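Local coordinates for protein projannalysin (Methanocaldococcus jannaschii, PDB 4JIX) that is the zymogen of a soluble zinc metallopeptidase, jannalysin, a minigluzincin that probably hydrolyses peptide bonds once activated, at residues A[8-11]-A[17-20]; A[69-74]-A[81-86]; A[75-80]-A[88-93]. The protein carries 1 engineered substitution. All coordinates share one frame; numbering follows the deposited sequence.

Helix 62-78 is the element that ties the three contacts together. Interactions 2 and 3 both join it to the turn and helix 85-91 that follow it; their centres lie about 4 Å apart and their segments alternate along the chain. They share one zinc ion, since His71 and His83 of interaction 2 and His75 of interaction 3 are all ligands, with His83 NE2 3.1 Å from His75 NE2. Interaction 1 stands about 19 Å from either of the others, centre to centre, at the surface around helix 12-22. It still reaches the active-site helix through packing: Ile19 CD1 lies 3.6 Å from Ile69 CG2.

Interaction 1 of 3, residues A[8-11]-A[17-20]; sequences NKKD and NEIL
The entry to helix 12-22 is bridged by a surface salt bridge between Lys10, in the loop before the helix, and Glu18, on its second half. The two backbones stay well apart, with 11.0 Å between Lys10 CA and Glu18 CA, and only the two long side chains close the gap, running toward each other from opposite directions. Lys10 NZ donates to Glu18 OE1 at 2.8 Å, on the syn lone pair, the side that faces the other oxygen. That places the ammonium group near the mouth of the carboxylate, though unevenly: Lys10 NZ is 3.4 Å from Glu18 OE2. The methylene before it follows the same path, with Lys10 CE 3.6 Å from Glu18 OE2. A bend at chi3 (-87°) in an otherwise stretched lysine chain turns the amine onto the acid, while the glutamate reaches out straight beyond its CG. The contact is small, burying 79 Å² in all.

Lys10 NZ has a second acidic partner, Glu62 OE2, at the start of helix 62-78. One ammonium group therefore links the loop to two helices, and the nearby carboxylates would be expected to favour its charged form. Between the two bridged residues lies Asp11, the N-cap of helix 12-22, whose OD1 accepts from the backbone N of Lys13. The whole is an N-capped helix start, with Asp11 as the cap and a surface salt bridge from the loop before it, at the first helix of this small metallopeptidase.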
ATOM      1  N   ASN A   8      10.767 -10.680  18.830  1.00 98.85           N
ATOM      2  CA  ASN A   8      11.557 -11.322  17.775  1.00 97.33           C
ATOM      3  C   ASN A   8      10.755 -11.467  16.487  1.00 94.07           C
ATOM      4  O   ASN A   8       9.656 -12.032  16.501  1.00 92.67           O
ATOM      5  CB  ASN A   8      12.052 -12.699  18.231  1.00101.81           C
ATOM      6  CG  ASN A   8      13.520 -12.771  18.584  1.00135.37           C
ATOM      7  OD1 ASN A   8      14.363 -12.016  18.077  1.00132.53           O
ATOM      8  ND2 ASN A   8      13.868 -13.733  19.428  1.00130.14           N
ATOM      9  N   LYS A   9      11.290 -10.908  15.387  1.00 85.90           N
ATOM     10  CA  LYS A   9      10.647 -10.963  14.081  1.00 81.58           C
ATOM     11  C   LYS A   9      10.628 -12.416  13.601  1.00 81.03           C
ATOM     12  O   LYS A   9      11.666 -13.093  13.619  1.00 81.76           O
ATOM     13  CB  LYS A   9      11.361 -10.034  13.073  1.00 83.35           C
ATOM     14  CG  LYS A   9      10.424  -9.079  12.327  1.00 93.08           C
ATOM     15  CD  LYS A   9      11.139  -7.809  11.823  1.00100.32           C
ATOM     16  CE  LYS A   9      11.152  -7.646  10.311  1.00105.47           C
ATOM     17  NZ  LYS A   9       9.833  -7.228   9.750  1.00 99.94           N
ATOM     18  N   LYS A  10       9.420 -12.917  13.283  1.00 72.92           N
ATOM     19  CA  LYS A  10       9.201 -14.262  12.753  1.00 70.90           C
ATOM     20  C   LYS A  10       9.862 -14.334  11.383  1.00 70.72           C
ATOM     21  O   LYS A  10       9.758 -13.375  10.616  1.00 68.70           O
ATOM     22  CB  LYS A  10       7.689 -14.571  12.656  1.00 70.68           C
ATOM     23  CG  LYS A  10       7.369 -16.045  12.378  1.00 71.44           C
ATOM     24  CD  LYS A  10       5.869 -16.330  12.298  1.00 73.07           C
ATOM     25  CE  LYS A  10       5.236 -16.617  13.643  1.00 78.17           C
ATOM     26  NZ  LYS A  10       3.751 -16.553  13.583  1.00 69.19           N
ATOM     27  N   ASP A  11      10.579 -15.426  11.096  1.00 67.73           N
ATOM     28  CA  ASP A  11      11.235 -15.620   9.803  1.00 67.02           C
ATOM     29  C   ASP A  11      10.179 -15.653   8.708  1.00 66.48           C
ATOM     30  O   ASP A  11       9.107 -16.237   8.902  1.00 65.10           O
ATOM     31  CB  ASP A  11      12.065 -16.904   9.793  1.00 71.76           C
ATOM     32  CG  ASP A  11      13.119 -16.932   8.705  1.00 90.21           C
ATOM     33  OD1 ASP A  11      12.751 -17.139   7.522  1.00 89.31           O
ATOM     34  OD2 ASP A  11      14.318 -16.789   9.040  1.00102.61           O
ATOM     35  N   ASN A  17       4.947 -20.711   5.507  1.00 48.36           N
ATOM     36  CA  ASN A  17       4.595 -22.097   5.829  1.00 49.64           C
ATOM     37  C   ASN A  17       3.321 -22.203   6.673  1.00 53.63           C
ATOM     38  O   ASN A  17       2.515 -23.092   6.417  1.00 52.94           O
ATOM     39  CB  ASN A  17       5.768 -22.832   6.503  1.00 51.82           C
ATOM     40  CG  ASN A  17       6.900 -23.086   5.532  1.00 65.27           C
ATOM     41  OD1 ASN A  17       6.733 -23.028   4.317  1.00 55.80           O
ATOM     42  ND2 ASN A  17       8.084 -23.344   6.030  1.00 56.12           N
ATOM     43  N   GLU A  18       3.110 -21.273   7.618  1.00 51.16           N
ATOM     44  CA  GLU A  18       1.918 -21.236   8.465  1.00 51.44           C
ATOM     45  C   GLU A  18       0.647 -21.009   7.620  1.00 52.48           C
ATOM     46  O   GLU A  18      -0.385 -21.624   7.886  1.00 52.22           O
ATOM     47  CB  GLU A  18       2.058 -20.141   9.534  1.00 53.10           C
ATOM     48  CG  GLU A  18       2.885 -20.578  10.734  1.00 67.44           C
ATOM     49  CD  GLU A  18       3.305 -19.498  11.719  1.00 85.90           C
ATOM     50  OE1 GLU A  18       2.897 -18.327  11.544  1.00 73.71           O
ATOM     51  OE2 GLU A  18       4.052 -19.829  12.669  1.00 82.01           O
ATOM     52  N   ILE A  19       0.736 -20.153   6.589  1.00 47.53           N
ATOM     53  CA  ILE A  19      -0.384 -19.852   5.681  1.00 46.12           C
ATOM     54  C   ILE A  19      -0.639 -21.054   4.758  1.00 49.34           C
ATOM     55  O   ILE A  19      -1.797 -21.438   4.578  1.00 48.71           O
ATOM     56  CB  ILE A  19      -0.155 -18.528   4.906  1.00 47.24           C
ATOM     57  CG1 ILE A  19      -0.185 -17.334   5.892  1.00 47.35           C
ATOM     58  CG2 ILE A  19      -1.194 -18.322   3.778  1.00 47.32           C
ATOM     59  CD1 ILE A  19       0.553 -16.044   5.405  1.00 49.24           C
ATOM     60  N   LEU A  20       0.426 -21.668   4.206  1.00 46.13           N
ATOM     61  CA  LEU A  20       0.265 -22.882   3.385  1.00 46.16           C
ATOM     62  C   LEU A  20      -0.431 -23.974   4.200  1.00 50.89           C
ATOM     63  O   LEU A  20      -1.287 -24.668   3.664  1.00 50.74           O
ATOM     64  CB  LEU A  20       1.610 -23.399   2.848  1.00 46.21           C
ATOM     65  CG  LEU A  20       2.372 -22.504   1.868  1.00 48.70           C
ATOM     66  CD1 LEU A  20       3.814 -22.980   1.749  1.00 50.25           C
ATOM     67  CD2 LEU A  20       1.704 -22.489   0.459  1.00 44.89           C
TER

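Interaction 2 of 3, residues A[69-74]-A[81-86]; sequences ILHELI and INHGIK. With ZN (zinc ion), chain C.
His71 and His83 meet at the zinc ion, each giving it its NE2 atom. Starting from CB of His71, the side chain leaves helix 62-78 with CG anti to the backbone N (chi1 -177°), which carries the ring out to the metal. Beyond CG, the ring carbon CD2 of His71 lies 3.1 Å from zinc, as close as a neighbour of the ligating nitrogen should be. On the other flank, His71 CE1 is equally near the metal and also comes 3.3 Å from His83 NE2. At the tip, His71 NE2 binds zinc at 2.1 Å. His83 NE2 binds at the same distance from the loop ahead of helix 85-91, its side chain crossing that of His71 at about a right angle.

The two nitrogens are 3.1 Å apart because both hold the metal; they form no hydrogen bond. The rings meet at their edges near the metal, neither lying over the other's face, their planes turned 52° apart. Water 1 also binds the zinc, and His75 adds a third imidazole. Ile112 of the second subunit packs on His71 and Glu72. HExxH on a helix is the zincin signature; here a downstream histidine, His83, supplies the third protein ligand.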
ATOM      1  N   ILE A  69       0.909 -12.073   2.033  1.00 38.63           N
ATOM      2  CA  ILE A  69       1.191 -13.452   1.622  1.00 38.43           C
ATOM      3  C   ILE A  69      -0.127 -14.220   1.496  1.00 42.35           C
ATOM      4  O   ILE A  69      -0.288 -14.973   0.534  1.00 41.86           O
ATOM      5  CB  ILE A  69       2.191 -14.145   2.590  1.00 41.95           C
ATOM      6  CG1 ILE A  69       3.579 -13.458   2.541  1.00 41.61           C
ATOM      7  CG2 ILE A  69       2.324 -15.654   2.276  1.00 42.93           C
ATOM      8  CD1 ILE A  69       4.475 -13.723   3.799  1.00 42.70           C
ATOM      9  N   LEU A  70      -1.058 -14.044   2.470  1.00 39.58           N
ATOM     10  CA  LEU A  70      -2.386 -14.668   2.450  1.00 38.78           C
ATOM     11  C   LEU A  70      -3.115 -14.313   1.154  1.00 41.01           C
ATOM     12  O   LEU A  70      -3.705 -15.195   0.538  1.00 41.94           O
ATOM     13  CB  LEU A  70      -3.230 -14.226   3.659  1.00 38.54           C
ATOM     14  CG  LEU A  70      -4.657 -14.803   3.784  1.00 43.40           C
ATOM     15  CD1 LEU A  70      -4.659 -16.335   4.047  1.00 43.61           C
ATOM     16  CD2 LEU A  70      -5.450 -14.076   4.877  1.00 42.37           C
ATOM     17  N   HIS A  71      -3.062 -13.040   0.737  1.00 37.65           N
ATOM     18  CA  HIS A  71      -3.702 -12.612  -0.515  1.00 37.82           C
ATOM     19  C   HIS A  71      -3.183 -13.446  -1.705  1.00 40.51           C
ATOM     20  O   HIS A  71      -3.979 -14.000  -2.456  1.00 39.05           O
ATOM     21  CB  HIS A  71      -3.465 -11.103  -0.790  1.00 37.21           C
ATOM     22  CG  HIS A  71      -4.177 -10.615  -2.025  1.00 39.40           C
ATOM     23  ND1 HIS A  71      -5.401  -9.977  -1.948  1.00 41.27           N
ATOM     24  CD2 HIS A  71      -3.825 -10.733  -3.327  1.00 40.48           C
ATOM     25  CE1 HIS A  71      -5.740  -9.689  -3.200  1.00 40.64           C
ATOM     26  NE2 HIS A  71      -4.837 -10.161  -4.071  1.00 40.40           N
ATOM     27  N   GLU A  72      -1.859 -13.523  -1.874  1.00 37.77           N
ATOM     28  CA  GLU A  72      -1.276 -14.262  -3.009  1.00 37.99           C
ATOM     29  C   GLU A  72      -1.598 -15.750  -2.986  1.00 42.05           C
ATOM     30  O   GLU A  72      -1.782 -16.363  -4.041  1.00 41.21           O
ATOM     31  CB  GLU A  72       0.255 -14.124  -3.025  1.00 39.07           C
ATOM     32  CG  GLU A  72       0.767 -12.703  -2.891  1.00 43.25           C
ATOM     33  CD  GLU A  72       0.300 -11.758  -3.970  1.00 52.42           C
ATOM     34  OE1 GLU A  72      -0.130 -12.229  -5.046  1.00 43.80           O
ATOM     35  OE2 GLU A  72       0.316 -10.536  -3.713  1.00 47.33           O
ATOM     36  N   LEU A  73      -1.572 -16.340  -1.784  1.00 38.15           N
ATOM     37  CA  LEU A  73      -1.749 -17.770  -1.650  1.00 38.92           C
ATOM     38  C   LEU A  73      -3.215 -18.177  -1.761  1.00 42.35           C
ATOM     39  O   LEU A  73      -3.468 -19.297  -2.195  1.00 41.90           O
ATOM     40  CB  LEU A  73      -1.059 -18.311  -0.383  1.00 39.35           C
ATOM     41  CG  LEU A  73       0.498 -18.215  -0.407  1.00 44.00           C
ATOM     42  CD1 LEU A  73       1.114 -18.842   0.825  1.00 45.69           C
ATOM     43  CD2 LEU A  73       1.107 -18.875  -1.681  1.00 46.17           C
ATOM     44  N   ILE A  74      -4.171 -17.264  -1.485  1.00 39.41           N
ATOM     45  CA  ILE A  74      -5.593 -17.552  -1.727  1.00 39.97           C
ATOM     46  C   ILE A  74      -5.773 -17.735  -3.251  1.00 43.83           C
ATOM     47  O   ILE A  74      -6.374 -18.726  -3.663  1.00 45.73           O
ATOM     48  CB  ILE A  74      -6.562 -16.489  -1.128  1.00 42.49           C
ATOM     49  CG1 ILE A  74      -6.592 -16.606   0.418  1.00 42.13           C
ATOM     50  CG2 ILE A  74      -8.003 -16.649  -1.710  1.00 42.65           C
ATOM     51  CD1 ILE A  74      -7.234 -15.403   1.102  1.00 41.78           C
ATOM     52  N   ILE A  81      -6.766 -15.762 -10.780  1.00 42.07           N
ATOM     53  CA  ILE A  81      -6.082 -14.475 -10.603  1.00 40.86           C
ATOM     54  C   ILE A  81      -7.107 -13.393 -10.183  1.00 43.97           C
ATOM     55  O   ILE A  81      -6.722 -12.263  -9.893  1.00 42.48           O
ATOM     56  CB  ILE A  81      -5.303 -14.056 -11.877  1.00 43.80           C
ATOM     57  CG1 ILE A  81      -6.266 -13.780 -13.058  1.00 44.37           C
ATOM     58  CG2 ILE A  81      -4.212 -15.099 -12.218  1.00 45.09           C
ATOM     59  CD1 ILE A  81      -5.667 -12.945 -14.210  1.00 45.79           C
ATOM     60  N   ASN A  82      -8.409 -13.743 -10.157  1.00 40.43           N
ATOM     61  CA  ASN A  82      -9.482 -12.805  -9.838  1.00 41.00           C
ATOM     62  C   ASN A  82      -9.850 -12.805  -8.345  1.00 44.07           C
ATOM     63  O   ASN A  82      -9.394 -13.657  -7.580  1.00 42.27           O
ATOM     64  CB  ASN A  82     -10.720 -13.110 -10.691  1.00 41.41           C
ATOM     65  CG  ASN A  82     -10.466 -12.998 -12.179  1.00 53.72           C
ATOM     66  OD1 ASN A  82      -9.637 -12.211 -12.630  1.00 45.56           O
ATOM     67  ND2 ASN A  82     -11.181 -13.778 -12.979  1.00 47.48           N
ATOM     68  N   HIS A  83     -10.635 -11.799  -7.946  1.00 42.03           N
ATOM     69  CA  HIS A  83     -11.106 -11.623  -6.573  1.00 42.37           C
ATOM     70  C   HIS A  83     -12.627 -11.821  -6.552  1.00 51.38           C
ATOM     71  O   HIS A  83     -13.374 -10.942  -6.124  1.00 53.66           O
ATOM     72  CB  HIS A  83     -10.690 -10.250  -6.009  1.00 41.06           C
ATOM     73  CG  HIS A  83      -9.247  -9.915  -6.225  1.00 41.84           C
ATOM     74  ND1 HIS A  83      -8.866  -8.917  -7.093  1.00 42.50           N
ATOM     75  CD2 HIS A  83      -8.142 -10.451  -5.663  1.00 41.95           C
ATOM     76  CE1 HIS A  83      -7.544  -8.892  -7.061  1.00 40.71           C
ATOM     77  NE2 HIS A  83      -7.066  -9.804  -6.213  1.00 40.65           N
ATOM     78  N   GLY A  84     -13.076 -12.964  -7.051  1.00 49.66           N
ATOM     79  CA  GLY A  84     -14.504 -13.275  -7.072  1.00 53.34           C
ATOM     80  C   GLY A  84     -15.036 -13.689  -5.709  1.00 60.15           C
ATOM     81  O   GLY A  84     -14.361 -13.522  -4.687  1.00 59.23           O
ATOM     82  N   ILE A  85     -16.242 -14.266  -5.689  1.00 59.14           N
ATOM     83  CA  ILE A  85     -16.860 -14.762  -4.456  1.00 59.75           C
ATOM     84  C   ILE A  85     -16.001 -15.904  -3.867  1.00 60.41           C
ATOM     85  O   ILE A  85     -15.885 -15.982  -2.647  1.00 60.76           O
ATOM     86  CB  ILE A  85     -18.357 -15.167  -4.662  1.00 65.91           C
ATOM     87  CG1 ILE A  85     -19.075 -15.401  -3.307  1.00 68.29           C
ATOM     88  CG2 ILE A  85     -18.533 -16.356  -5.630  1.00 67.39           C
ATOM     89  CD1 ILE A  85     -20.570 -15.085  -3.294  1.00 83.49           C
ATOM     90  N   LYS A  86     -15.351 -16.733  -4.720  1.00 54.56           N
ATOM     91  CA  LYS A  86     -14.476 -17.828  -4.273  1.00 52.88           C
ATOM     92  C   LYS A  86     -13.221 -17.273  -3.552  1.00 53.25           C
ATOM     93  O   LYS A  86     -12.746 -17.885  -2.596  1.00 50.82           O
ATOM     94  CB  LYS A  86     -14.089 -18.747  -5.433  1.00 55.88           C
ATOM     95  CG  LYS A  86     -15.266 -19.585  -5.942  1.00 68.09           C
ATOM     96  CD  LYS A  86     -14.798 -20.809  -6.718  1.00 80.14           C
ATOM     97  CE  LYS A  86     -15.851 -21.369  -7.653  1.00 90.55           C
ATOM     98  NZ  LYS A  86     -17.034 -21.901  -6.928  1.00 99.73           N
TER
HETATM   99 ZN    ZN C 201      -5.050 -10.271  -6.140  1.00 42.56          ZN
HETATM  100  O   HOH W   1      -4.668  -8.126  -6.276  1.00 39.81           O

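Interaction 3 of 3, residues A[75-80]-A[88-93]; sequences HFKIKS and ENELRN. With ZN (zinc ion), chain C.
Two torsions set up the main contact: CG of Lys77 stands opposite the backbone N (chi1 -163°) and the chain runs out extended from helix 62-78, while Glu90 bends at chi2 (-67°) to bring its acid over to meet it. The side chains cross at about a right angle. Lys77 NZ donates to Glu90 OE1 at 3.2 Å, a rather long salt-bridge hydrogen bond, and comes to the oxygen from above the carboxylate, 41° out of its plane. The methylenes share the approach, Lys77 CD lying 3.7 Å from Glu90 OE1. Lys77 NZ has a stronger polar partner in Leu23 O, so the ammonium group is divided between a carbonyl and a carboxylate.

One residue further along, Ile78 CG2 packs 3.7 Å from Glu90 CG, against the aliphatic stem of the acid whose carboxylate meets the lysine; the two chains slide past each other in opposite directions.

On the same segment, His75 binds zinc through NE2 at 2.1 Å, and its other nitrogen, ND1, donates to Ser80 O at 2.8 Å. That second-shell bond ties the imidazole to the turn after the helix and helps fix how the ring is rotated. Lys77, Ile78 and Glu90 thus pair helix 62-78 with helix 85-91 at the surface, away from the metal, whereas His75 reaches the zinc as the second histidine of the HExxH motif of zinc metallopeptidases.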
ATOM      1  N   HIS A  75      -5.169 -16.838  -4.075  1.00 38.66           N
ATOM      2  CA  HIS A  75      -5.203 -16.952  -5.539  1.00 38.38           C
ATOM      3  C   HIS A  75      -4.692 -18.335  -5.971  1.00 43.59           C
ATOM      4  O   HIS A  75      -5.313 -18.987  -6.803  1.00 43.19           O
ATOM      5  CB  HIS A  75      -4.333 -15.867  -6.213  1.00 37.42           C
ATOM      6  CG  HIS A  75      -4.941 -14.505  -6.243  1.00 38.68           C
ATOM      7  ND1 HIS A  75      -6.134 -14.260  -6.897  1.00 39.77           N
ATOM      8  CD2 HIS A  75      -4.474 -13.344  -5.734  1.00 37.69           C
ATOM      9  CE1 HIS A  75      -6.357 -12.965  -6.765  1.00 37.89           C
ATOM     10  NE2 HIS A  75      -5.387 -12.373  -6.072  1.00 37.40           N
ATOM     11  N   PHE A  76      -3.556 -18.766  -5.403  1.00 40.63           N
ATOM     12  CA  PHE A  76      -2.967 -20.051  -5.737  1.00 41.79           C
ATOM     13  C   PHE A  76      -3.912 -21.187  -5.340  1.00 47.52           C
ATOM     14  O   PHE A  76      -4.116 -22.105  -6.140  1.00 47.81           O
ATOM     15  CB  PHE A  76      -1.583 -20.220  -5.078  1.00 43.33           C
ATOM     16  CG  PHE A  76      -0.871 -21.516  -5.421  1.00 46.06           C
ATOM     17  CD1 PHE A  76      -0.201 -22.242  -4.438  1.00 49.13           C
ATOM     18  CD2 PHE A  76      -0.831 -21.985  -6.737  1.00 48.62           C
ATOM     19  CE1 PHE A  76       0.483 -23.419  -4.760  1.00 50.89           C
ATOM     20  CE2 PHE A  76      -0.142 -23.160  -7.057  1.00 52.39           C
ATOM     21  CZ  PHE A  76       0.499 -23.875  -6.065  1.00 51.23           C
ATOM     22  N   LYS A  77      -4.533 -21.097  -4.142  1.00 43.35           N
ATOM     23  CA  LYS A  77      -5.452 -22.139  -3.677  1.00 44.19           C
ATOM     24  C   LYS A  77      -6.694 -22.296  -4.586  1.00 47.49           C
ATOM     25  O   LYS A  77      -7.062 -23.423  -4.911  1.00 46.45           O
ATOM     26  CB  LYS A  77      -5.908 -21.878  -2.234  1.00 45.28           C
ATOM     27  CG  LYS A  77      -6.500 -23.139  -1.605  1.00 54.85           C
ATOM     28  CD  LYS A  77      -7.449 -22.811  -0.509  1.00 60.95           C
ATOM     29  CE  LYS A  77      -8.127 -24.050   0.012  1.00 67.43           C
ATOM     30  NZ  LYS A  77      -8.473 -23.886   1.446  1.00 74.66           N
ATOM     31  N   ILE A  78      -7.334 -21.184  -4.972  1.00 44.30           N
ATOM     32  CA  ILE A  78      -8.571 -21.220  -5.762  1.00 44.81           C
ATOM     33  C   ILE A  78      -8.300 -21.326  -7.287  1.00 47.46           C
ATOM     34  O   ILE A  78      -9.251 -21.459  -8.065  1.00 47.42           O
ATOM     35  CB  ILE A  78      -9.479 -20.002  -5.420  1.00 47.84           C
ATOM     36  CG1 ILE A  78      -8.850 -18.654  -5.874  1.00 46.23           C
ATOM     37  CG2 ILE A  78      -9.837 -20.012  -3.919  1.00 49.95           C
ATOM     38  CD1 ILE A  78      -9.753 -17.472  -5.877  1.00 42.81           C
ATOM     39  N   LYS A  79      -7.021 -21.268  -7.703  1.00 42.88           N
ATOM     40  CA  LYS A  79      -6.598 -21.328  -9.107  1.00 42.57           C
ATOM     41  C   LYS A  79      -7.300 -20.219  -9.923  1.00 46.77           C
ATOM     42  O   LYS A  79      -7.902 -20.475 -10.971  1.00 45.89           O
ATOM     43  CB  LYS A  79      -6.838 -22.736  -9.722  1.00 46.37           C
ATOM     44  CG  LYS A  79      -6.144 -23.898  -8.957  1.00 52.49           C
ATOM     45  CD  LYS A  79      -4.599 -23.818  -9.029  1.00 61.16           C
ATOM     46  CE  LYS A  79      -3.875 -24.942  -8.306  1.00 65.14           C
ATOM     47  NZ  LYS A  79      -3.972 -24.824  -6.835  1.00 64.63           N
ATOM     48  N   SER A  80      -7.237 -18.981  -9.403  1.00 43.13           N
ATOM     49  CA  SER A  80      -7.834 -17.820 -10.062  1.00 43.06           C
ATOM     50  C   SER A  80      -7.041 -16.581  -9.753  1.00 45.21           C
ATOM     51  O   SER A  80      -6.699 -16.358  -8.597  1.00 42.67           O
ATOM     52  CB  SER A  80      -9.283 -17.620  -9.618  1.00 45.84           C
ATOM     53  OG  SER A  80      -9.847 -16.471 -10.235  1.00 47.04           O
ATOM     54  N   GLU A  88     -13.260 -14.191  -1.899  1.00 49.29           N
ATOM     55  CA  GLU A  88     -13.880 -13.656  -0.681  1.00 50.77           C
ATOM     56  C   GLU A  88     -14.190 -14.764   0.324  1.00 54.06           C
ATOM     57  O   GLU A  88     -13.932 -14.573   1.506  1.00 53.21           O
ATOM     58  CB  GLU A  88     -15.157 -12.875  -1.001  1.00 53.66           C
ATOM     59  CG  GLU A  88     -14.894 -11.483  -1.552  1.00 66.70           C
ATOM     60  CD  GLU A  88     -16.138 -10.679  -1.890  1.00 91.13           C
ATOM     61  OE1 GLU A  88     -16.077  -9.865  -2.841  1.00 75.20           O
ATOM     62  OE2 GLU A  88     -17.173 -10.858  -1.204  1.00 83.10           O
ATOM     63  N   ASN A  89     -14.677 -15.935  -0.145  1.00 52.24           N
ATOM     64  CA  ASN A  89     -15.003 -17.077   0.720  1.00 54.15           C
ATOM     65  C   ASN A  89     -13.792 -17.553   1.534  1.00 57.85           C
ATOM     66  O   ASN A  89     -13.950 -17.844   2.723  1.00 58.93           O
ATOM     67  CB  ASN A  89     -15.587 -18.253  -0.080  1.00 56.96           C
ATOM     68  CG  ASN A  89     -16.984 -18.040  -0.623  1.00 72.42           C
ATOM     69  OD1 ASN A  89     -17.436 -18.782  -1.499  1.00 67.85           O
ATOM     70  ND2 ASN A  89     -17.681 -16.998  -0.168  1.00 59.58           N
ATOM     71  N   GLU A  90     -12.595 -17.621   0.913  1.00 51.29           N
ATOM     72  CA  GLU A  90     -11.370 -18.039   1.605  1.00 49.98           C
ATOM     73  C   GLU A  90     -10.886 -16.964   2.561  1.00 51.32           C
ATOM     74  O   GLU A  90     -10.525 -17.276   3.694  1.00 51.32           O
ATOM     75  CB  GLU A  90     -10.236 -18.388   0.625  1.00 50.01           C
ATOM     76  CG  GLU A  90     -10.541 -19.532  -0.325  1.00 61.16           C
ATOM     77  CD  GLU A  90     -10.705 -20.914   0.282  1.00 81.38           C
ATOM     78  OE1 GLU A  90     -10.128 -21.176   1.364  1.00 62.78           O
ATOM     79  OE2 GLU A  90     -11.385 -21.751  -0.356  1.00 76.63           O
ATOM     80  N   LEU A  91     -10.891 -15.700   2.109  1.00 46.38           N
ATOM     81  CA  LEU A  91     -10.444 -14.557   2.892  1.00 45.82           C
ATOM     82  C   LEU A  91     -11.293 -14.360   4.160  1.00 50.30           C
ATOM     83  O   LEU A  91     -10.735 -14.035   5.207  1.00 49.35           O
ATOM     84  CB  LEU A  91     -10.479 -13.287   2.022  1.00 45.11           C
ATOM     85  CG  LEU A  91     -10.002 -11.969   2.647  1.00 48.42           C
ATOM     86  CD1 LEU A  91      -8.569 -12.088   3.189  1.00 47.39           C
ATOM     87  CD2 LEU A  91     -10.087 -10.840   1.621  1.00 49.00           C
ATOM     88  N   ARG A  92     -12.614 -14.604   4.072  1.00 48.42           N
ATOM     89  CA  ARG A  92     -13.539 -14.426   5.198  1.00 50.56           C
ATOM     90  C   ARG A  92     -13.303 -15.400   6.354  1.00 55.93           C
ATOM     91  O   ARG A  92     -13.784 -15.132   7.460  1.00 57.13           O
ATOM     92  CB  ARG A  92     -15.013 -14.486   4.748  1.00 53.86           C
ATOM     93  CG  ARG A  92     -15.481 -13.215   4.025  1.00 59.91           C
ATOM     94  CD  ARG A  92     -15.239 -11.917   4.799  1.00 59.80           C
ATOM     95  NE  ARG A  92     -15.333 -10.773   3.899  1.00 64.82           N
ATOM     96  CZ  ARG A  92     -14.302 -10.068   3.448  1.00 71.17           C
ATOM     97  NH1 ARG A  92     -13.074 -10.324   3.875  1.00 53.66           N
ATOM     98  NH2 ARG A  92     -14.498  -9.066   2.605  1.00 65.40           N
ATOM     99  N   ASN A  93     -12.541 -16.490   6.128  1.00 52.33           N
ATOM    100  CA  ASN A  93     -12.176 -17.439   7.183  1.00 53.68           C
ATOM    101  C   ASN A  93     -11.064 -16.835   8.052  1.00 54.49           C
ATOM    102  O   ASN A  93     -10.750 -17.374   9.106  1.00 53.71           O
ATOM    103  CB  ASN A  93     -11.722 -18.784   6.583  1.00 55.14           C
ATOM    104  CG  ASN A  93     -12.817 -19.583   5.918  1.00 70.35           C
ATOM    105  OD1 ASN A  93     -13.970 -19.614   6.362  1.00 70.64           O
ATOM    106  ND2 ASN A  93     -12.468 -20.291   4.864  1.00 61.20           N
TER
HETATM  107 ZN    ZN C 201      -5.050 -10.271  -6.140  1.00 42.56          ZN
HETATM  108  O   HOH W   1      -4.668  -8.126  -6.276  1.00 39.81           O